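Local coordinates for protein alpha-acetolactate decarboxylase (Bacillus subtilis subsp. subtilis str. 168, PDB 5XNE) that converts acetolactate into acetoin with release of carbon dioxide, a step in the route from pyruvate to butane-2,3-diol, at residues S8-D19 / D214-F225. Sequence-based numbering, arbitrary orientation.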
ATOM      1  N   SER B   8       0.332   2.935   9.800  1.00  6.00           N
ATOM      2  CA  SER B   8      -1.048   3.333   9.481  1.00  6.13           C
ATOM      3  C   SER B   8      -1.174   4.144   8.184  1.00  6.19           C
ATOM      4  O   SER B   8      -0.246   4.159   7.357  1.00  7.37           O
ATOM      5  CB  SER B   8      -1.664   4.120  10.650  1.00  7.59           C
ATOM      6  OG  SER B   8      -3.085   4.157  10.544  1.00  7.83           O
ATOM      7  N   THR B   9      -2.325   4.786   7.988  1.00  6.07           N
ATOM      8  CA  THR B   9      -2.615   5.437   6.711  1.00  7.61           C
ATOM      9  C   THR B   9      -2.942   6.911   6.845  1.00  8.28           C
ATOM     10  O   THR B   9      -3.475   7.371   7.866  1.00  7.40           O
ATOM     11  CB  THR B   9      -3.807   4.772   5.966  1.00 10.00           C
ATOM     12  OG1 THR B   9      -5.047   5.159   6.589  1.00 10.04           O
ATOM     13  CG2 THR B   9      -3.665   3.258   5.962  1.00  9.59           C
ATOM     14  N   MET B  10      -2.656   7.654   5.783  1.00  7.59           N
ATOM     15  CA  MET B  10      -2.975   9.068   5.760  1.00  9.29           C
ATOM     16  C   MET B  10      -4.485   9.273   5.807  1.00  9.57           C
ATOM     17  O   MET B  10      -4.964  10.217   6.430  1.00 10.23           O
ATOM     18  CB  MET B  10      -2.386   9.743   4.511  1.00 10.63           C
ATOM     19  CG  MET B  10      -2.612  11.232   4.463  1.00 14.22           C
ATOM     20  SD  MET B  10      -1.729  12.068   5.798  1.00 17.50           S
ATOM     21  CE  MET B  10      -2.324  13.743   5.599  1.00 19.15           C
ATOM     22  N   THR B  11      -5.234   8.376   5.182  1.00 10.02           N
ATOM     23  CA  THR B  11      -6.683   8.555   5.207  1.00 11.63           C
ATOM     24  C   THR B  11      -7.272   8.359   6.610  1.00 10.29           C
ATOM     25  O   THR B  11      -8.312   8.952   6.922  1.00 11.78           O
ATOM     26  CB  THR B  11      -7.381   7.631   4.231  1.00 11.52           C
ATOM     27  OG1 THR B  11      -7.038   6.274   4.524  1.00 10.56           O
ATOM     28  CG2 THR B  11      -6.982   7.992   2.784  1.00 14.43           C
ATOM     29  N   SER B  12      -6.625   7.563   7.463  1.00  9.09           N
ATOM     30  CA  SER B  12      -7.082   7.464   8.857  1.00  9.57           C
ATOM     31  C   SER B  12      -6.826   8.772   9.595  1.00  9.94           C
ATOM     32  O   SER B  12      -7.671   9.234  10.389  1.00  8.93           O
ATOM     33  CB  SER B  12      -6.414   6.278   9.576  1.00  9.73           C
ATOM     34  OG  SER B  12      -6.911   6.120  10.912  1.00 14.13           O
ATOM     35  N   LEU B  13      -5.676   9.389   9.329  1.00  8.16           N
ATOM     36  CA  LEU B  13      -5.391  10.697   9.885  1.00  8.51           C
ATOM     37  C   LEU B  13      -6.426  11.734   9.409  1.00 11.36           C
ATOM     38  O   LEU B  13      -6.925  12.534  10.208  1.00 11.37           O
ATOM     39  CB  LEU B  13      -3.966  11.130   9.513  1.00 11.46           C
ATOM     40  CG  LEU B  13      -3.191  11.992  10.502  1.00 15.59           C
ATOM     41  CD1 LEU B  13      -2.957  11.292  11.845  1.00 10.08           C
ATOM     42  CD2 LEU B  13      -1.880  12.451   9.870  1.00 11.40           C
ATOM     43  N   LEU B  14      -6.779  11.696   8.123  1.00 10.80           N
ATOM     44  CA  LEU B  14      -7.785  12.610   7.586  1.00 11.48           C
ATOM     45  C   LEU B  14      -9.091  12.509   8.363  1.00 14.06           C
ATOM     46  O   LEU B  14      -9.748  13.521   8.607  1.00 13.57           O
ATOM     47  CB  LEU B  14      -8.050  12.323   6.108  1.00 13.23           C
ATOM     48  CG  LEU B  14      -6.997  12.701   5.071  1.00 16.64           C
ATOM     49  CD1 LEU B  14      -7.524  12.356   3.675  1.00 17.64           C
ATOM     50  CD2 LEU B  14      -6.625  14.179   5.173  1.00 13.94           C
ATOM     51  N   ASP B  15      -9.441  11.287   8.767  1.00 10.71           N
ATOM     52  CA  ASP B  15     -10.700  11.024   9.468  1.00 12.97           C
ATOM     53  C   ASP B  15     -10.639  11.397  10.956  1.00 13.09           C
ATOM     54  O   ASP B  15     -11.597  11.182  11.698  1.00 14.13           O
ATOM     55  CB  ASP B  15     -11.089   9.549   9.320  1.00 13.45           C
ATOM     56  CG  ASP B  15     -12.519   9.266   9.785  1.00 15.19           C
ATOM     57  OD1 ASP B  15     -13.427  10.036   9.407  1.00 18.69           O
ATOM     58  OD2 ASP B  15     -12.727   8.294  10.537  1.00 16.00           O
ATOM     59  N   GLY B  16      -9.513  11.947  11.400  1.00 11.39           N
ATOM     60  CA  GLY B  16      -9.411  12.430  12.764  1.00 12.01           C
ATOM     61  C   GLY B  16      -8.995  11.372  13.765  1.00 11.61           C
ATOM     62  O   GLY B  16      -9.178  11.532  14.972  1.00 13.26           O
ATOM     63  N   VAL B  17      -8.421  10.284  13.274  1.00 10.78           N
ATOM     64  CA  VAL B  17      -7.885   9.265  14.158  1.00  9.81           C
ATOM     65  C   VAL B  17      -6.472   9.700  14.513  1.00 10.80           C
ATOM     66  O   VAL B  17      -5.516   9.402  13.799  1.00 11.64           O
ATOM     67  CB  VAL B  17      -7.898   7.880  13.507  1.00 10.87           C
ATOM     68  CG1 VAL B  17      -7.246   6.845  14.402  1.00 12.55           C
ATOM     69  CG2 VAL B  17      -9.338   7.476  13.189  1.00 14.53           C
ATOM     70  N   TYR B  18      -6.346  10.433  15.606  1.00  9.16           N
ATOM     71  CA  TYR B  18      -5.045  10.998  15.967  1.00  8.41           C
ATOM     72  C   TYR B  18      -4.312  10.204  17.033  1.00  9.76           C
ATOM     73  O   TYR B  18      -3.194  10.555  17.396  1.00  8.89           O
ATOM     74  CB  TYR B  18      -5.203  12.444  16.436  1.00  9.53           C
ATOM     75  CG  TYR B  18      -5.844  13.347  15.411  1.00  9.90           C
ATOM     76  CD1 TYR B  18      -5.588  13.185  14.052  1.00  9.60           C
ATOM     77  CD2 TYR B  18      -6.726  14.351  15.794  1.00 10.59           C
ATOM     78  CE1 TYR B  18      -6.184  14.015  13.099  1.00 11.51           C
ATOM     79  CE2 TYR B  18      -7.324  15.177  14.855  1.00 10.83           C
ATOM     80  CZ  TYR B  18      -7.059  15.005  13.513  1.00 11.15           C
ATOM     81  OH  TYR B  18      -7.655  15.820  12.583  1.00 13.23           O
ATOM     82  N   ASP B  19      -4.925   9.139  17.532  1.00  8.77           N
ATOM     83  CA  ASP B  19      -4.301   8.324  18.572  1.00  8.78           C
ATOM     84  C   ASP B  19      -3.961   6.949  18.013  1.00 10.33           C
ATOM     85  O   ASP B  19      -4.863   6.175  17.702  1.00 11.38           O
ATOM     86  CB  ASP B  19      -5.229   8.181  19.786  1.00 11.81           C
ATOM     87  CG  ASP B  19      -5.395   9.477  20.577  1.00 14.02           C
ATOM     88  OD1 ASP B  19      -4.911  10.544  20.146  1.00 13.64           O
ATOM     89  OD2 ASP B  19      -6.028   9.410  21.643  1.00 19.06           O
ATOM     90  N   ASP B 214     -10.209   2.780  17.530  1.00  9.82           N
ATOM     91  CA  ASP B 214     -10.350   3.981  16.707  1.00 11.05           C
ATOM     92  C   ASP B 214     -10.056   3.697  15.237  1.00 10.59           C
ATOM     93  O   ASP B 214     -10.781   4.141  14.355  1.00  9.48           O
ATOM     94  CB  ASP B 214      -9.416   5.091  17.193  1.00 14.40           C
ATOM     95  CG  ASP B 214      -9.854   5.691  18.501  1.00 18.60           C
ATOM     96  OD1 ASP B 214     -11.054   5.588  18.825  1.00 18.40           O
ATOM     97  OD2 ASP B 214      -8.991   6.274  19.198  1.00 23.22           O
ATOM     98  N   PHE B 215      -8.991   2.954  14.978  1.00  9.16           N
ATOM     99  CA  PHE B 215      -8.670   2.635  13.598  1.00  8.17           C
ATOM    100  C   PHE B 215      -9.666   1.627  13.037  1.00  8.93           C
ATOM    101  O   PHE B 215     -10.132   1.776  11.911  1.00  9.45           O
ATOM    102  CB  PHE B 215      -7.249   2.088  13.463  1.00  7.50           C
ATOM    103  CG  PHE B 215      -6.889   1.755  12.044  1.00  6.47           C
ATOM    104  CD1 PHE B 215      -6.482   2.759  11.171  1.00  7.85           C
ATOM    105  CD2 PHE B 215      -6.997   0.453  11.569  1.00  9.29           C
ATOM    106  CE1 PHE B 215      -6.175   2.465   9.846  1.00  8.48           C
ATOM    107  CE2 PHE B 215      -6.695   0.147  10.233  1.00  7.79           C
ATOM    108  CZ  PHE B 215      -6.282   1.159   9.381  1.00  7.99           C
ATOM    109  N   PHE B 216      -9.981   0.593  13.814  1.00  8.83           N
ATOM    110  CA  PHE B 216     -10.942  -0.423  13.366  1.00  8.77           C
ATOM    111  C   PHE B 216     -12.272   0.213  12.936  1.00  9.53           C
ATOM    112  O   PHE B 216     -12.880  -0.180  11.925  1.00 10.42           O
ATOM    113  CB  PHE B 216     -11.224  -1.441  14.473  1.00  9.53           C
ATOM    114  CG  PHE B 216     -10.203  -2.543  14.590  1.00 10.10           C
ATOM    115  CD1 PHE B 216      -8.839  -2.287  14.443  1.00  9.72           C
ATOM    116  CD2 PHE B 216     -10.609  -3.840  14.884  1.00 14.01           C
ATOM    117  CE1 PHE B 216      -7.916  -3.297  14.573  1.00 11.61           C
ATOM    118  CE2 PHE B 216      -9.679  -4.875  15.015  1.00 13.81           C
ATOM    119  CZ  PHE B 216      -8.334  -4.603  14.866  1.00 13.80           C
ATOM    120  N   ASN B 217     -12.719   1.199  13.715  1.00 10.04           N
ATOM    121  CA  ASN B 217     -14.026   1.823  13.509  1.00 14.68           C
ATOM    122  C   ASN B 217     -14.021   3.062  12.609  1.00 15.30           C
ATOM    123  O   ASN B 217     -15.076   3.640  12.341  1.00 18.66           O
ATOM    124  CB  ASN B 217     -14.632   2.193  14.869  1.00 13.93           C
ATOM    125  CG  ASN B 217     -14.966   0.978  15.702  1.00 14.62           C
ATOM    126  OD1 ASN B 217     -15.309  -0.076  15.170  1.00 20.57           O
ATOM    127  ND2 ASN B 217     -14.870   1.118  17.028  1.00 16.10           N
ATOM    128  N   ALA B 218     -12.846   3.471  12.143  1.00 12.10           N
ATOM    129  CA  ALA B 218     -12.722   4.666  11.309  1.00 13.59           C
ATOM    130  C   ALA B 218     -13.434   4.529   9.967  1.00 15.46           C
ATOM    131  O   ALA B 218     -13.561   3.430   9.418  1.00 13.16           O
ATOM    132  CB  ALA B 218     -11.254   5.002  11.073  1.00 13.84           C
ATOM    133  N   ASN B 219     -13.867   5.669   9.433  1.00 16.96           N
ATOM    134  CA  ASN B 219     -14.439   5.724   8.093  1.00 20.37           C
ATOM    135  C   ASN B 219     -13.368   6.136   7.097  1.00 18.97           C
ATOM    136  O   ASN B 219     -12.968   7.302   7.033  1.00 22.14           O
ATOM    137  CB  ASN B 219     -15.625   6.689   8.055  1.00 26.56           C
ATOM    138  CG  ASN B 219     -16.244   6.795   6.677  1.00 31.13           C
ATOM    139  OD1 ASN B 219     -16.208   5.847   5.890  1.00 28.70           O
ATOM    140  ND2 ASN B 219     -16.818   7.956   6.377  1.00 38.76           N
ATOM    141  N   LEU B 220     -12.886   5.169   6.325  1.00 17.14           N
ATOM    142  CA  LEU B 220     -11.776   5.411   5.420  1.00 18.84           C
ATOM    143  C   LEU B 220     -12.238   5.370   3.976  1.00 22.66           C
ATOM    144  O   LEU B 220     -11.447   5.119   3.062  1.00 26.09           O
ATOM    145  CB  LEU B 220     -10.667   4.386   5.650  1.00 14.89           C
ATOM    146  CG  LEU B 220     -10.130   4.330   7.079  1.00 13.23           C
ATOM    147  CD1 LEU B 220      -8.921   3.418   7.176  1.00 14.33           C
ATOM    148  CD2 LEU B 220      -9.778   5.730   7.552  1.00 17.25           C
ATOM    149  N   ASP B 221     -13.528   5.604   3.767  1.00 22.05           N
ATOM    150  CA  ASP B 221     -14.058   5.572   2.414  1.00 26.27           C
ATOM    151  C   ASP B 221     -14.520   6.961   1.993  1.00 28.66           C
ATOM    152  O   ASP B 221     -15.695   7.199   1.716  1.00 33.19           O
ATOM    153  CB  ASP B 221     -15.180   4.537   2.305  1.00 30.00           C
ATOM    154  CG  ASP B 221     -14.662   3.106   2.469  1.00 36.97           C
ATOM    155  OD1 ASP B 221     -13.749   2.709   1.706  1.00 32.54           O
ATOM    156  OD2 ASP B 221     -15.162   2.376   3.358  1.00 42.38           O
ATOM    157  N   ASN B 222     -13.553   7.872   1.965  1.00 21.35           N
ATOM    158  CA  ASN B 222     -13.726   9.225   1.451  1.00 22.48           C
ATOM    159  C   ASN B 222     -13.275   9.299  -0.007  1.00 27.07           C
ATOM    160  O   ASN B 222     -12.078   9.324  -0.286  1.00 21.16           O
ATOM    161  CB  ASN B 222     -12.930  10.207   2.313  1.00 22.80           C
ATOM    162  CG  ASN B 222     -12.928  11.640   1.773  1.00 26.64           C
ATOM    163  OD1 ASN B 222     -13.612  11.980   0.804  1.00 29.26           O
ATOM    164  ND2 ASN B 222     -12.134  12.490   2.415  1.00 30.88           N
ATOM    165  N   PRO B 223     -14.236   9.362  -0.939  1.00 26.58           N
ATOM    166  CA  PRO B 223     -13.926   9.442  -2.368  1.00 26.41           C
ATOM    167  C   PRO B 223     -13.063  10.658  -2.707  1.00 24.47           C
ATOM    168  O   PRO B 223     -12.456  10.697  -3.773  1.00 28.30           O
ATOM    169  CB  PRO B 223     -15.312   9.559  -3.018  1.00 23.77           C
ATOM    170  CG  PRO B 223     -16.134  10.196  -1.970  1.00 26.72           C
ATOM    171  CD  PRO B 223     -15.667   9.587  -0.683  1.00 27.87           C
ATOM    172  N   ASP B 224     -13.028  11.645  -1.820  1.00 24.07           N
ATOM    173  CA  ASP B 224     -12.305  12.885  -2.073  1.00 23.29           C
ATOM    174  C   ASP B 224     -10.943  12.967  -1.359  1.00 24.19           C
ATOM    175  O   ASP B 224     -10.379  14.063  -1.194  1.00 21.99           O
ATOM    176  CB  ASP B 224     -13.162  14.080  -1.639  1.00 28.35           C
ATOM    177  CG  ASP B 224     -14.560  14.035  -2.230  1.00 36.03           C
ATOM    178  OD1 ASP B 224     -14.655  14.044  -3.483  1.00 39.78           O
ATOM    179  OD2 ASP B 224     -15.521  13.968  -1.443  1.00 39.51           O
ATOM    180  N   PHE B 225     -10.408  11.817  -0.963  1.00 23.48           N
ATOM    181  CA  PHE B 225      -9.215  11.798  -0.124  1.00 20.97           C
ATOM    182  C   PHE B 225      -8.016  12.480  -0.783  1.00 20.33           C
ATOM    183  O   PHE B 225      -7.247  13.172  -0.104  1.00 18.05           O
ATOM    184  CB  PHE B 225      -8.854  10.356   0.271  1.00 17.78           C
ATOM    185  CG  PHE B 225      -8.182   9.561  -0.821  1.00 19.70           C
ATOM    186  CD1 PHE B 225      -8.936   8.826  -1.724  1.00 20.67           C
ATOM    187  CD2 PHE B 225      -6.797   9.540  -0.937  1.00 20.34           C
ATOM    188  CE1 PHE B 225      -8.329   8.086  -2.724  1.00 25.11           C
ATOM    189  CE2 PHE B 225      -6.181   8.806  -1.939  1.00 19.15           C
ATOM    190  CZ  PHE B 225      -6.943   8.076  -2.832  1.00 23.66           C
TER
HETATM  191  O   HOH W   1      -9.004   5.444   2.712  1.00 17.54           O
HETATM  192  O   HOH W   2     -15.848   9.960   8.420  1.00 38.71           O
HETATM  193  O   HOH W   3      -7.913   8.618  17.714  1.00 15.17           O
HETATM  194  O   HOH W   4      -6.402   4.765  19.464  1.00 18.54           O
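D15 and N219 make the one direct hydrogen bond across this contact, illustrating how the residue that follows a short helix can hold the linker 218-224 with few polar links. The backbone N of N219 donates to D15 OD2 over 3.1 Å, from above the carboxylate plane, 58° out of it. OD1 receives a water that also accepts from N219 ND2, so both arms of the carboxylate serve one residue. D15 CG stands anti to its own amide (chi1 -169°), which turns the group toward the linker. Replacing D15 by alanine would probably leave the backbone N of N219 without its acceptor and this water without its link to segment 8-19. A second water joins T11 OG1 to L220 O, and two more D214 OD2 to the backbone of D19.

Van der Waals contacts fill the space between these links. L220 CD2 presses on the helix backbone, tightly at S12 CA (3.5 Å). V17 CG2 meets A218 CB at 3.8 Å while CG1 lies against D214 CB. S12 OG sits at the edge of the F215 ring, 3.4 Å from CD1, and T11 CG2 touches F225 CB.

Helix 10-14, N-capped by T9 OG1 and closed by a Schellman motif at G16, packs against the linker between helices 213-217 and 225-232; F215 O, in the former, and A218 O accept from N107 ND2 of the second subunit.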